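Long-range contacts in hypothetical protein VC1899 (Vibrio cholerae, PDB 1XMX), which is of unknown function but carries a Card1-like endonuclease domain and probably binds nucleic acid: residues Y147-A153 / L331-L335; E183-L188 / E217-L221; D274-Q280 / N292-T298. One frame throughout, in Å; residues are numbered along the deposited sequence.

Contact 1. Residues Y147-A153 / L331-L335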
loop_
_atom_site.group_PDB
_atom_site.type_symbol
_atom_site.label_atom_id
_atom_site.label_comp_id
_atom_site.label_asym_id
_atom_site.label_seq_id
_atom_site.Cartn_x
_atom_site.Cartn_y
_atom_site.Cartn_z
ATOM N N TYR A 147 -1.838 8.031 0.894
ATOM C CA TYR A 147 -2.060 7.084 1.973
ATOM C C TYR A 147 -1.018 7.239 3.050
ATOM O O TYR A 147 -1.353 7.270 4.229
ATOM C CB TYR A 147 -1.986 5.649 1.459
ATOM C CG TYR A 147 -3.266 4.912 1.758
ATOM C CD1 TYR A 147 -3.532 4.439 3.031
ATOM C CD2 TYR A 147 -4.231 4.717 0.772
ATOM C CE1 TYR A 147 -4.713 3.773 3.311
ATOM C CE2 TYR A 147 -5.435 4.046 1.044
ATOM C CZ TYR A 147 -5.645 3.569 2.313
ATOM O OH TYR A 147 -6.801 2.913 2.610
ATOM N N LEU A 148 0.253 7.342 2.662
ATOM C CA LEU A 148 1.287 7.499 3.662
ATOM C C LEU A 148 1.130 8.797 4.431
ATOM O O LEU A 148 1.288 8.798 5.668
ATOM C CB LEU A 148 2.692 7.354 3.082
ATOM C CG LEU A 148 2.953 5.998 2.396
ATOM C CD1 LEU A 148 4.267 5.993 1.651
ATOM C CD2 LEU A 148 2.921 4.856 3.379
ATOM N N THR A 149 0.836 9.895 3.730
ATOM C CA THR A 149 0.661 11.169 4.390
ATOM C C THR A 149 -0.441 11.045 5.448
ATOM O O THR A 149 -0.275 11.429 6.611
ATOM C CB THR A 149 0.270 12.244 3.389
ATOM O OG1 THR A 149 1.325 12.356 2.452
ATOM C CG2 THR A 149 0.013 13.605 4.084
ATOM N N ILE A 150 -1.567 10.509 5.040
ATOM C CA ILE A 150 -2.680 10.370 5.961
ATOM C C ILE A 150 -2.251 9.697 7.250
ATOM O O ILE A 150 -2.699 10.115 8.327
ATOM C CB ILE A 150 -3.864 9.621 5.344
ATOM C CG1 ILE A 150 -4.515 10.513 4.274
ATOM C CG2 ILE A 150 -4.874 9.206 6.462
ATOM C CD1 ILE A 150 -5.634 9.820 3.484
ATOM N N PHE A 151 -1.407 8.662 7.145
ATOM C CA PHE A 151 -1.004 7.907 8.329
ATOM C C PHE A 151 0.304 8.330 9.002
ATOM O O PHE A 151 0.864 7.596 9.821
ATOM C CB PHE A 151 -1.037 6.411 8.051
ATOM C CG PHE A 151 -2.440 5.862 7.977
ATOM C CD1 PHE A 151 -3.116 5.500 9.127
ATOM C CD2 PHE A 151 -3.079 5.702 6.764
ATOM C CE1 PHE A 151 -4.389 5.018 9.067
ATOM C CE2 PHE A 151 -4.347 5.206 6.710
ATOM C CZ PHE A 151 -5.005 4.857 7.858
ATOM N N GLY A 152 0.785 9.513 8.651
ATOM C CA GLY A 152 1.866 10.144 9.408
ATOM C C GLY A 152 3.270 9.812 8.970
ATOM O O GLY A 152 4.231 10.035 9.733
ATOM N N ALA A 153 3.384 9.334 7.736
ATOM C CA ALA A 153 4.608 8.824 7.169
ATOM C C ALA A 153 4.812 9.585 5.871
ATOM O O ALA A 153 3.947 10.356 5.445
ATOM C CB ALA A 153 4.483 7.320 6.894
ATOM N N LEU A 331 0.152 0.248 10.669
ATOM C CA LEU A 331 0.638 1.579 10.899
ATOM C C LEU A 331 0.639 2.446 9.640
ATOM O O LEU A 331 0.626 3.674 9.741
ATOM C CB LEU A 331 2.076 1.496 11.460
ATOM C CG LEU A 331 2.214 1.624 13.002
ATOM C CD1 LEU A 331 2.931 0.488 13.632
ATOM C CD2 LEU A 331 2.913 2.930 13.410
ATOM N N LEU A 332 0.695 1.831 8.452
ATOM C CA LEU A 332 0.784 2.632 7.214
ATOM C C LEU A 332 -0.538 2.740 6.425
ATOM O O LEU A 332 -0.704 3.590 5.513
ATOM C CB LEU A 332 1.939 2.117 6.306
ATOM C CG LEU A 332 3.401 2.118 6.875
ATOM C CD1 LEU A 332 4.357 1.539 5.901
ATOM C CD2 LEU A 332 3.953 3.478 7.252
ATOM N N GLY A 333 -1.478 1.864 6.716
ATOM C CA GLY A 333 -2.716 1.921 5.977
ATOM C C GLY A 333 -3.939 1.622 6.800
ATOM O O GLY A 333 -5.033 1.468 6.242
ATOM N N GLY A 334 -3.758 1.430 8.100
ATOM C CA GLY A 334 -4.885 1.296 8.994
ATOM C C GLY A 334 -5.614 0.017 8.816
ATOM O O GLY A 334 -5.047 -0.961 8.354
ATOM N N LEU A 335 -6.889 0.017 9.179
ATOM C CA LEU A 335 -7.610 -1.224 9.397
ATOM C C LEU A 335 -7.926 -2.027 8.142
ATOM O O LEU A 335 -8.122 -3.238 8.205
ATOM C CB LEU A 335 -8.921 -0.968 10.132
ATOM C CG LEU A 335 -8.948 -0.387 11.543
ATOM C CD1 LEU A 335 -10.393 -0.411 12.108
ATOM C CD2 LEU A 335 -8.048 -1.232 12.390
HETATM O O HOH W 1 -5.959 0.587 3.741
#
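Phe151 lies against the backbone at the end of helix 321-333. Its CB meets the carbonyl oxygen of Leu331, with CB and O 3.6 Å apart. CG is set anti to its own carbonyl carbon (chi1 -74°), which carries the ring over the backbone of residues 331-335. CD2 comes closest to Leu332 O, at 3.4 Å. Further out, CE2 and CZ lie over Gly333, and CZ is 3.7 Å from Gly334 N. The CA of Gly333 makes a CH-pi contact over the ring face, 25° off the normal. Ile150 CG2 touches the opposite face near the rim. Helix 144-150 ends just here in a Schellman motif. Gly152 is its C-prime residue at positive phi, and Ala153 N bonds to Leu148 O at 3.0 Å. The turn carries Ala153 back to Leu332, where its CB is 3.9 Å from Leu332 CD2. Leu148 CD2 touches Leu332 CB. Tyr147 presents its ring edge to the carbonyl oxygens of Leu332 and Gly333. A water donates to Tyr147 OH at 2.7 Å and to Gly333 O at 2.8 Å. Tyr147 OH also bonds to Asn302 O, so the phenol end is fixed from two directions. Val15 of helix 15-22 packs on both aromatic rings.

Contact 2. Residues E183-L188 / E217-L221. With FMT (formic acid), chain I.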
loop_
_atom_site.group_PDB
_atom_site.type_symbol
_atom_site.label_atom_id
_atom_site.label_comp_id
_atom_site.label_asym_id
_atom_site.label_seq_id
_atom_site.Cartn_x
_atom_site.Cartn_y
_atom_site.Cartn_z
ATOM N N GLU A 183 14.280 -25.569 -8.638
ATOM C CA GLU A 183 15.437 -26.048 -9.456
ATOM C C GLU A 183 16.644 -25.113 -9.346
ATOM O O GLU A 183 17.778 -25.541 -9.333
ATOM C CB GLU A 183 15.026 -26.158 -10.931
ATOM C CG GLU A 183 16.188 -26.476 -11.909
ATOM C CD GLU A 183 15.834 -26.228 -13.404
ATOM O OE1 GLU A 183 14.786 -25.639 -13.771
ATOM O OE2 GLU A 183 16.659 -26.640 -14.237
ATOM N N LEU A 184 16.372 -23.820 -9.228
ATOM C CA LEU A 184 17.403 -22.804 -9.295
ATOM C C LEU A 184 17.870 -22.340 -7.938
ATOM O O LEU A 184 18.830 -21.588 -7.842
ATOM C CB LEU A 184 16.891 -21.610 -10.120
ATOM C CG LEU A 184 16.701 -21.947 -11.615
ATOM C CD1 LEU A 184 16.247 -20.705 -12.457
ATOM C CD2 LEU A 184 17.924 -22.496 -12.196
ATOM N N GLY A 185 17.195 -22.798 -6.891
ATOM C CA GLY A 185 17.489 -22.425 -5.511
ATOM C C GLY A 185 18.948 -22.115 -5.228
ATOM O O GLY A 185 19.339 -20.958 -5.210
ATOM N N PRO A 186 19.770 -23.162 -5.010
ATOM C CA PRO A 186 21.211 -23.087 -4.707
ATOM C C PRO A 186 22.019 -22.172 -5.627
ATOM O O PRO A 186 22.912 -21.468 -5.180
ATOM C CB PRO A 186 21.673 -24.539 -4.876
ATOM C CG PRO A 186 20.435 -25.323 -4.501
ATOM C CD PRO A 186 19.287 -24.556 -5.069
ATOM N N GLY A 187 21.722 -22.210 -6.904
ATOM C CA GLY A 187 22.411 -21.396 -7.849
ATOM C C GLY A 187 22.202 -19.909 -7.639
ATOM O O GLY A 187 23.111 -19.121 -7.929
ATOM N N LEU A 188 21.007 -19.518 -7.155
ATOM C CA LEU A 188 20.697 -18.113 -6.993
ATOM C C LEU A 188 21.340 -17.538 -5.737
ATOM O O LEU A 188 21.758 -16.367 -5.722
ATOM C CB LEU A 188 19.188 -17.844 -7.063
ATOM C CG LEU A 188 18.673 -17.638 -8.496
ATOM C CD1 LEU A 188 17.190 -17.763 -8.563
ATOM C CD2 LEU A 188 19.170 -16.316 -9.090
ATOM N N GLU A 217 23.707 -25.396 -11.550
ATOM C CA GLU A 217 22.632 -24.375 -11.602
ATOM C C GLU A 217 23.137 -22.951 -11.799
ATOM O O GLU A 217 22.519 -22.164 -12.497
ATOM C CB GLU A 217 21.747 -24.431 -10.365
ATOM C CG GLU A 217 21.155 -25.781 -10.077
ATOM C CD GLU A 217 20.542 -25.798 -8.707
ATOM O OE1 GLU A 217 20.551 -24.711 -8.078
ATOM O OE2 GLU A 217 20.027 -26.859 -8.257
ATOM N N LEU A 218 24.269 -22.624 -11.195
ATOM C CA LEU A 218 24.885 -21.315 -11.402
ATOM C C LEU A 218 25.090 -21.047 -12.890
ATOM O O LEU A 218 24.829 -19.964 -13.394
ATOM C CB LEU A 218 26.262 -21.281 -10.717
ATOM C CG LEU A 218 26.942 -19.908 -10.767
ATOM C CD1 LEU A 218 25.987 -18.777 -10.257
ATOM C CD2 LEU A 218 28.266 -19.878 -10.029
ATOM N N ASN A 219 25.647 -22.024 -13.569
ATOM C CA ASN A 219 25.901 -21.910 -15.007
ATOM C C ASN A 219 24.650 -21.716 -15.884
ATOM O O ASN A 219 24.703 -20.993 -16.852
ATOM C CB ASN A 219 26.703 -23.104 -15.460
ATOM C CG ASN A 219 28.198 -22.881 -15.272
ATOM O OD1 ASN A 219 28.825 -22.146 -16.033
ATOM N ND2 ASN A 219 28.770 -23.503 -14.230
ATOM N N LEU A 220 23.553 -22.379 -15.531
ATOM C CA LEU A 220 22.254 -22.115 -16.106
ATOM C C LEU A 220 21.915 -20.603 -15.970
ATOM O O LEU A 220 21.509 -19.972 -16.939
ATOM C CB LEU A 220 21.176 -22.953 -15.396
ATOM C CG LEU A 220 21.187 -24.485 -15.508
ATOM C CD1 LEU A 220 19.898 -25.144 -14.989
ATOM C CD2 LEU A 220 21.441 -24.873 -16.955
ATOM N N LEU A 221 22.123 -20.047 -14.771
ATOM C CA LEU A 221 21.921 -18.630 -14.470
ATOM C C LEU A 221 22.875 -17.715 -15.188
ATOM O O LEU A 221 22.463 -16.702 -15.726
ATOM C CB LEU A 221 21.985 -18.375 -12.957
ATOM C CG LEU A 221 21.000 -19.192 -12.118
ATOM C CD1 LEU A 221 21.331 -19.233 -10.630
ATOM C CD2 LEU A 221 19.563 -18.656 -12.345
HETATM C C FMT I . 25.015 -25.363 -8.046
HETATM O O1 FMT I . 24.924 -24.134 -8.321
HETATM O O2 FMT I . 24.439 -26.343 -8.597
#
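Glu217 reaches across to helix 181-201 and supplies the polar link. Its OE1 accepts a hydrogen bond from Gly187 N at 3.0 Å, met nearly along the C-O axis, with an N-H...O angle of 145°. The chain is extended beyond CG (chi2 168°), which brings the carboxylate to the kink in helix 181-201. There the N atoms of Pro186 and Gly187 lack bonds to the preceding turn. The carboxylate appears to take up one N-H that the kink leaves without its helical partner. Its exact placement is doubtful, because it stands too close to Glu183 O. The helices are close to perpendicular, with short-segment axes 8.1 Å apart and a crossing angle of -86°. Glu217 is the knob of a knob-into-hole fit among Leu184, Gly185, Pro186 and Gly187. The apolar contacts centre on Leu221. Leu221 CD2 is 3.9 Å from Leu184 CD1. Leu188 and Leu221 cross at about a right angle, though the position of Leu221 CD1 is doubtful. Trp177 of helix 164-179 touches all three leucines. A formic acid, probably from the crystallisation liquor, binds at the start of helix 216-227. Its O2 accepts from Glu217 N at 3.2 Å, and its O1 takes a weak bond from Leu218 N.

Contact 3. Residues D274-Q280 / N292-T298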
loop_
_atom_site.group_PDB
_atom_site.type_symbol
_atom_site.label_atom_id
_atom_site.label_comp_id
_atom_site.label_asym_id
_atom_site.label_seq_id
_atom_site.Cartn_x
_atom_site.Cartn_y
_atom_site.Cartn_z
ATOM N N ASP A 274 -3.021 2.341 -8.005
ATOM C CA ASP A 274 -1.654 2.849 -7.837
ATOM C C ASP A 274 -0.643 1.707 -7.541
ATOM O O ASP A 274 -0.997 0.717 -6.950
ATOM C CB ASP A 274 -1.557 3.948 -6.760
ATOM C CG ASP A 274 -0.282 4.804 -6.927
ATOM O OD1 ASP A 274 0.318 4.769 -8.023
ATOM O OD2 ASP A 274 0.140 5.515 -6.012
ATOM N N ARG A 275 0.616 1.862 -7.929
ATOM C CA ARG A 275 1.609 0.814 -7.671
ATOM C C ARG A 275 2.953 1.430 -7.699
ATOM O O ARG A 275 3.169 2.381 -8.450
ATOM C CB ARG A 275 1.592 -0.301 -8.718
ATOM C CG ARG A 275 1.686 0.247 -10.100
ATOM C CD ARG A 275 1.814 -0.846 -11.219
ATOM N NE ARG A 275 1.638 -0.108 -12.463
ATOM C CZ ARG A 275 2.631 0.465 -13.132
ATOM N NH1 ARG A 275 3.882 0.270 -12.748
ATOM N NH2 ARG A 275 2.377 1.180 -14.220
ATOM N N SER A 276 3.883 0.842 -6.939
ATOM C CA SER A 276 5.226 1.374 -6.867
ATOM C C SER A 276 6.222 0.303 -6.488
ATOM O O SER A 276 5.848 -0.673 -5.872
ATOM C CB SER A 276 5.267 2.494 -5.842
ATOM O OG SER A 276 6.156 3.487 -6.314
ATOM N N LEU A 277 7.492 0.530 -6.818
ATOM C CA LEU A 277 8.603 -0.371 -6.568
ATOM C C LEU A 277 9.544 0.255 -5.567
ATOM O O LEU A 277 9.990 1.364 -5.747
ATOM C CB LEU A 277 9.361 -0.664 -7.896
ATOM C CG LEU A 277 10.505 -1.690 -7.914
ATOM C CD1 LEU A 277 10.070 -3.082 -7.309
ATOM C CD2 LEU A 277 11.081 -1.891 -9.343
ATOM N N ASN A 278 9.808 -0.448 -4.483
ATOM C CA ASN A 278 10.797 -0.040 -3.488
ATOM C C ASN A 278 10.567 1.360 -2.912
ATOM O O ASN A 278 11.471 2.202 -2.924
ATOM C CB ASN A 278 12.225 -0.185 -4.035
ATOM C CG ASN A 278 12.689 -1.640 -4.051
ATOM O OD1 ASN A 278 12.588 -2.334 -3.034
ATOM N ND2 ASN A 278 13.204 -2.108 -5.196
ATOM N N VAL A 279 9.360 1.591 -2.406
ATOM C CA VAL A 279 9.031 2.850 -1.791
ATOM C C VAL A 279 9.855 2.993 -0.503
ATOM O O VAL A 279 9.846 2.088 0.341
ATOM C CB VAL A 279 7.525 2.889 -1.467
ATOM C CG1 VAL A 279 7.140 4.282 -1.009
ATOM C CG2 VAL A 279 6.705 2.488 -2.707
ATOM N N GLN A 280 10.613 4.086 -0.382
ATOM C CA GLN A 280 11.235 4.457 0.907
ATOM C C GLN A 280 10.235 5.223 1.793
ATOM O O GLN A 280 9.668 6.185 1.353
ATOM C CB GLN A 280 12.484 5.306 0.680
ATOM C CG GLN A 280 13.424 4.736 -0.382
ATOM C CD GLN A 280 13.969 3.376 0.035
ATOM O OE1 GLN A 280 13.871 2.372 -0.695
ATOM N NE2 GLN A 280 14.523 3.326 1.226
ATOM N N ASN A 292 11.567 2.575 6.591
ATOM C CA ASN A 292 11.139 1.277 6.141
ATOM C C ASN A 292 11.196 1.279 4.624
ATOM O O ASN A 292 11.296 2.330 4.038
ATOM C CB ASN A 292 9.719 0.996 6.611
ATOM C CG ASN A 292 9.642 0.676 8.104
ATOM O OD1 ASN A 292 10.142 -0.377 8.575
ATOM N ND2 ASN A 292 8.989 1.570 8.858
ATOM N N GLU A 293 11.166 0.102 3.994
ATOM C CA GLU A 293 11.072 0.025 2.521
ATOM C C GLU A 293 9.927 -0.878 2.116
ATOM O O GLU A 293 9.828 -1.974 2.613
ATOM C CB GLU A 293 12.360 -0.512 1.894
ATOM C CG GLU A 293 12.234 -0.728 0.387
ATOM C CD GLU A 293 13.555 -1.083 -0.238
ATOM O OE1 GLU A 293 13.976 -2.265 -0.148
ATOM O OE2 GLU A 293 14.186 -0.168 -0.811
ATOM N N LEU A 294 9.066 -0.432 1.208
ATOM C CA LEU A 294 7.989 -1.292 0.706
ATOM C C LEU A 294 8.402 -1.853 -0.661
ATOM O O LEU A 294 8.566 -1.102 -1.628
ATOM C CB LEU A 294 6.640 -0.525 0.627
ATOM C CG LEU A 294 6.215 0.335 1.785
ATOM C CD1 LEU A 294 4.898 1.019 1.536
ATOM C CD2 LEU A 294 6.080 -0.455 3.051
ATOM N N ASP A 295 8.648 -3.164 -0.724
ATOM C CA ASP A 295 9.166 -3.768 -1.946
ATOM C C ASP A 295 8.240 -3.471 -3.142
ATOM O O ASP A 295 8.673 -2.889 -4.136
ATOM C CB ASP A 295 9.472 -5.265 -1.750
ATOM C CG ASP A 295 10.569 -5.510 -0.708
ATOM O OD1 ASP A 295 11.369 -4.586 -0.430
ATOM O OD2 ASP A 295 10.632 -6.614 -0.121
ATOM N N VAL A 296 6.970 -3.858 -3.032
ATOM C CA VAL A 296 5.951 -3.441 -3.996
ATOM C C VAL A 296 4.783 -2.981 -3.165
ATOM O O VAL A 296 4.315 -3.691 -2.262
ATOM C CB VAL A 296 5.496 -4.589 -4.949
ATOM C CG1 VAL A 296 4.457 -4.062 -6.043
ATOM C CG2 VAL A 296 6.694 -5.246 -5.594
ATOM N N ALA A 297 4.364 -1.757 -3.411
ATOM C CA ALA A 297 3.203 -1.188 -2.744
ATOM C C ALA A 297 2.136 -0.911 -3.796
ATOM O O ALA A 297 2.456 -0.406 -4.876
ATOM C CB ALA A 297 3.575 0.112 -2.057
ATOM N N THR A 298 0.876 -1.231 -3.471
ATOM C CA THR A 298 -0.285 -0.839 -4.290
ATOM C C THR A 298 -1.407 -0.241 -3.437
ATOM O O THR A 298 -1.429 -0.386 -2.206
ATOM C CB THR A 298 -0.893 -2.015 -5.072
ATOM O OG1 THR A 298 -1.335 -3.011 -4.150
ATOM C CG2 THR A 298 0.116 -2.657 -5.964
#
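Val279 has CG1 anti to its backbone N (chi1 -172°), which leaves CG2 near Ala297 CB, at 4.0 Å. Glu293 has CG anti to its backbone N (chi1 174°). Its chain then runs beside Gln280 in the same direction and crosses Asn278 obliquely. Leu294 CB lies 4.1 Å from Val279 CB, on the same face of the sheet as Ala297 and Ser276. The two strands run antiparallel. Ser276 and Ala297 form a hydrogen-bonded pair, with Ser276 N to Ala297 O at 2.8 Å and Ala297 N to Ser276 O at 3.1 Å. Val279 and Leu294 form the next such pair. At that pair Asn278 joins Val279 opposite Leu294, a G1 beta bulge with Asn278 at positive phi. Asn278 N makes a nearly straight bond of 2.7 Å to Asp295 O, although it approaches from above the carbonyl plane. Here both segments turn a corner, and the bond holds them together through it. Arg275 CB meets Thr298 CG2 at 3.9 Å on the face that Val296 shares. This face packs on helix 243-266, where Val258 touches Val296 and Val262 touches Thr298. Leu294 packs on Leu332 of helix 321-333 and on Ile306 of strand 303-310, which pairs with strand 288-300.

Overall arrangement
From the N terminus, the chain first builds the seven-stranded sheet whose strands run from 4-9 to 136-137 along the sequence. It then enters helix 144-150, where contact 1 opens. Contact 2 closes next, a short loop between helices 181-201 and 216-227. Contact 3 follows in series within the Card1-like region, joining strands 272-276 and 279-285 to strand 288-300. Contact 1 closes last, at the end of helix 321-333, so both others are nested inside its loop. Contacts 1 and 3 touch by apolar packing, Leu148 with Val279 among it, tying helix 144-150 to the second sheet. Contact 2 stands apart, its centre about 39 Å from that of contact 1.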